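Local coordinates for CREG-like beta-barrel domain-containing protein (Agrobacterium tumefaciens, PDB 3DNH), which is of unknown function but belongs to the CREG-like beta-barrel family, related to the FMN-binding pyridoxamine 5'-phosphate oxidases, at residues A28-V31 against A32-L36. Sequence-based numbering, arbitrary orientation. Where two conformers were deposited one is given.
Sequences AVRV and ARDVL
Ala32 N gives its hydrogen to Ala28 O at 2.9 Å, with an N-H...O angle of 157°, and this bond starts a ladder of i to i+4 bonds. Arg33 N follows to Val29 O, also at 2.9 Å, then Asp34 N to Arg30 O and Val35 N to Val31 O, each at 3.0 Å. As the helix dictates, Ala32 CB stands 3.1 Å from Ala28 O. Alanine suits this close, buried place because a bare methyl fits among Leu107, Ile167 and Leu172, against which it packs. Val35 sits one turn beyond Val31. Its CG2, placed beside its own backbone N because CG1 lies anti to that atom (chi1 177°), comes 3.2 Å from Val31 O, and the two valines just meet through Val31 CG1 and Val35 CG2 at 4.5 Å. These turns open helix 28-38, which leads into the first strand of the antiparallel barrel, the split-barrel fold of FMN-binding relatives; Ala32, Val35 and Leu36 form its apolar side, laid on strand 106-115. Arg30 and Asp34 bring charge to another face. In the Asp34 conformer given, one of two, Arg30 NH1 stays a provisional 4.3 Å from Asp34 OD1; no N-H points at the oxygen, so any attraction is probably weak. Trp236 serves both: its NE1 is hydrogen-bonded to OD1 of that Asp34 conformer, and its ring makes a cation-pi contact with Arg30. Arg33 CG stands beside its backbone N, anti to the carbonyl carbon (chi1 -80°), which brings it back over the turn to 3.5 Å from Val29 O. Arginine suits the place because its long side chain, bent at chi3, spans the distance to a salt bridge with Asp222, in the turn between strands 215-220 and 223-227, while Thr174, just after helix 169-172, accepts a hydrogen bond.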
ATOM      1  N   ALA A  28      -6.790  20.580   0.587  1.00 43.10           N
ATOM      2  CA  ALA A  28      -7.192  19.280   0.119  1.00 42.10           C
ATOM      3  C   ALA A  28      -6.763  19.007  -1.317  1.00 41.22           C
ATOM      4  O   ALA A  28      -6.144  17.985  -1.569  1.00 41.52           O
ATOM      5  CB  ALA A  28      -8.687  19.101   0.284  1.00 42.27           C
ATOM      6  N   VAL A  29      -7.070  19.930  -2.231  1.00 39.82           N
ATOM      7  CA  VAL A  29      -6.858  19.729  -3.672  1.00 38.62           C
ATOM      8  C   VAL A  29      -5.358  19.633  -3.993  1.00 38.25           C
ATOM      9  O   VAL A  29      -4.912  18.719  -4.683  1.00 38.38           O
ATOM     10  CB  VAL A  29      -7.563  20.830  -4.519  1.00 37.58           C
ATOM     11  CG1 VAL A  29      -7.072  20.829  -5.957  1.00 37.20           C
ATOM     12  CG2 VAL A  29      -9.074  20.632  -4.469  1.00 37.77           C
ATOM     13  N   ARG A  30      -4.591  20.544  -3.430  1.00 38.45           N
ATOM     14  CA  ARG A  30      -3.152  20.587  -3.644  1.00 39.15           C
ATOM     15  C   ARG A  30      -2.430  19.373  -3.030  1.00 38.81           C
ATOM     16  O   ARG A  30      -1.662  18.689  -3.717  1.00 39.72           O
ATOM     17  CB  ARG A  30      -2.599  21.935  -3.139  1.00 38.85           C
ATOM     18  CG  ARG A  30      -1.098  21.960  -2.996  1.00 41.94           C
ATOM     19  CD  ARG A  30      -0.315  21.571  -4.280  1.00 45.21           C
ATOM     20  NE  ARG A  30       0.813  22.497  -4.374  1.00 51.01           N
ATOM     21  CZ  ARG A  30       1.989  22.336  -3.780  1.00 49.95           C
ATOM     22  NH1 ARG A  30       2.265  21.234  -3.094  1.00 50.06           N
ATOM     23  NH2 ARG A  30       2.904  23.266  -3.921  1.00 49.70           N
ATOM     24  N   VAL A  31      -2.715  19.057  -1.768  1.00 38.22           N
ATOM     25  CA  VAL A  31      -2.169  17.835  -1.158  1.00 37.36           C
ATOM     26  C   VAL A  31      -2.537  16.587  -1.980  1.00 36.79           C
ATOM     27  O   VAL A  31      -1.704  15.695  -2.209  1.00 36.89           O
ATOM     28  CB  VAL A  31      -2.655  17.666   0.323  1.00 37.56           C
ATOM     29  CG1 VAL A  31      -2.322  16.286   0.850  1.00 37.50           C
ATOM     30  CG2 VAL A  31      -2.040  18.720   1.222  1.00 37.85           C
ATOM     31  N   ALA A  32      -3.799  16.522  -2.423  1.00 35.35           N
ATOM     32  CA  ALA A  32      -4.268  15.446  -3.291  1.00 34.46           C
ATOM     33  C   ALA A  32      -3.510  15.322  -4.613  1.00 33.63           C
ATOM     34  O   ALA A  32      -3.130  14.228  -4.993  1.00 33.01           O
ATOM     35  CB  ALA A  32      -5.790  15.600  -3.567  1.00 33.58           C
ATOM     36  N   ARG A  33      -3.304  16.436  -5.304  1.00 32.99           N
ATOM     37  CA  ARG A  33      -2.632  16.440  -6.600  1.00 34.07           C
ATOM     38  C   ARG A  33      -1.166  16.075  -6.431  1.00 33.95           C
ATOM     39  O   ARG A  33      -0.573  15.451  -7.306  1.00 35.51           O
ATOM     40  CB  ARG A  33      -2.828  17.783  -7.326  1.00 33.27           C
ATOM     41  CG  ARG A  33      -4.205  17.857  -7.994  1.00 34.01           C
ATOM     42  CD  ARG A  33      -4.415  19.160  -8.771  1.00 35.99           C
ATOM     43  NE  ARG A  33      -3.735  19.086 -10.066  1.00 33.98           N
ATOM     44  CZ  ARG A  33      -3.398  20.155 -10.758  1.00 38.90           C
ATOM     45  NH1 ARG A  33      -3.724  21.342 -10.276  1.00 31.97           N
ATOM     46  NH2 ARG A  33      -2.770  20.034 -11.932  1.00 42.34           N
ATOM     47  N   ASP A  34      -0.602  16.422  -5.286  1.00 34.58           N
ATOM     48  CA  ASP A  34       0.778  16.058  -4.977  0.50 35.02           C
ATOM     49  C   ASP A  34       0.913  14.576  -4.739  1.00 34.99           C
ATOM     50  O   ASP A  34       1.823  13.953  -5.269  1.00 35.71           O
ATOM     51  CB  ASP A  34       1.302  16.818  -3.761  0.50 34.91           C
ATOM     52  CG  ASP A  34       2.800  17.033  -3.823  0.50 37.60           C
ATOM     53  OD1 ASP A  34       3.297  17.508  -4.880  0.50 37.96           O
ATOM     54  OD2 ASP A  34       3.480  16.750  -2.809  0.50 39.94           O
ATOM     55  N   VAL A  35      -0.009  13.998  -3.976  1.00 35.69           N
ATOM     56  CA  VAL A  35      -0.025  12.528  -3.776  1.00 35.38           C
ATOM     57  C   VAL A  35      -0.246  11.823  -5.097  1.00 36.91           C
ATOM     58  O   VAL A  35       0.340  10.747  -5.372  1.00 37.01           O
ATOM     59  CB  VAL A  35      -1.151  12.090  -2.789  1.00 35.08           C
ATOM     60  CG1 VAL A  35      -1.205  10.565  -2.663  1.00 35.22           C
ATOM     61  CG2 VAL A  35      -0.918  12.714  -1.414  1.00 33.53           C
ATOM     62  N   LEU A  36      -1.147  12.387  -5.899  1.00 36.92           N
ATOM     63  CA  LEU A  36      -1.433  11.833  -7.193  1.00 37.55           C
ATOM     64  C   LEU A  36      -0.164  11.690  -8.041  1.00 37.09           C
ATOM     65  O   LEU A  36       0.071  10.622  -8.658  1.00 37.29           O
ATOM     66  CB  LEU A  36      -2.455  12.666  -7.942  1.00 37.10           C
ATOM     67  CG  LEU A  36      -2.776  12.283  -9.388  1.00 36.56           C
ATOM     68  CD1 LEU A  36      -3.542  10.988  -9.511  1.00 35.33           C
ATOM     69  CD2 LEU A  36      -3.579  13.476  -9.975  1.00 33.63           C
TER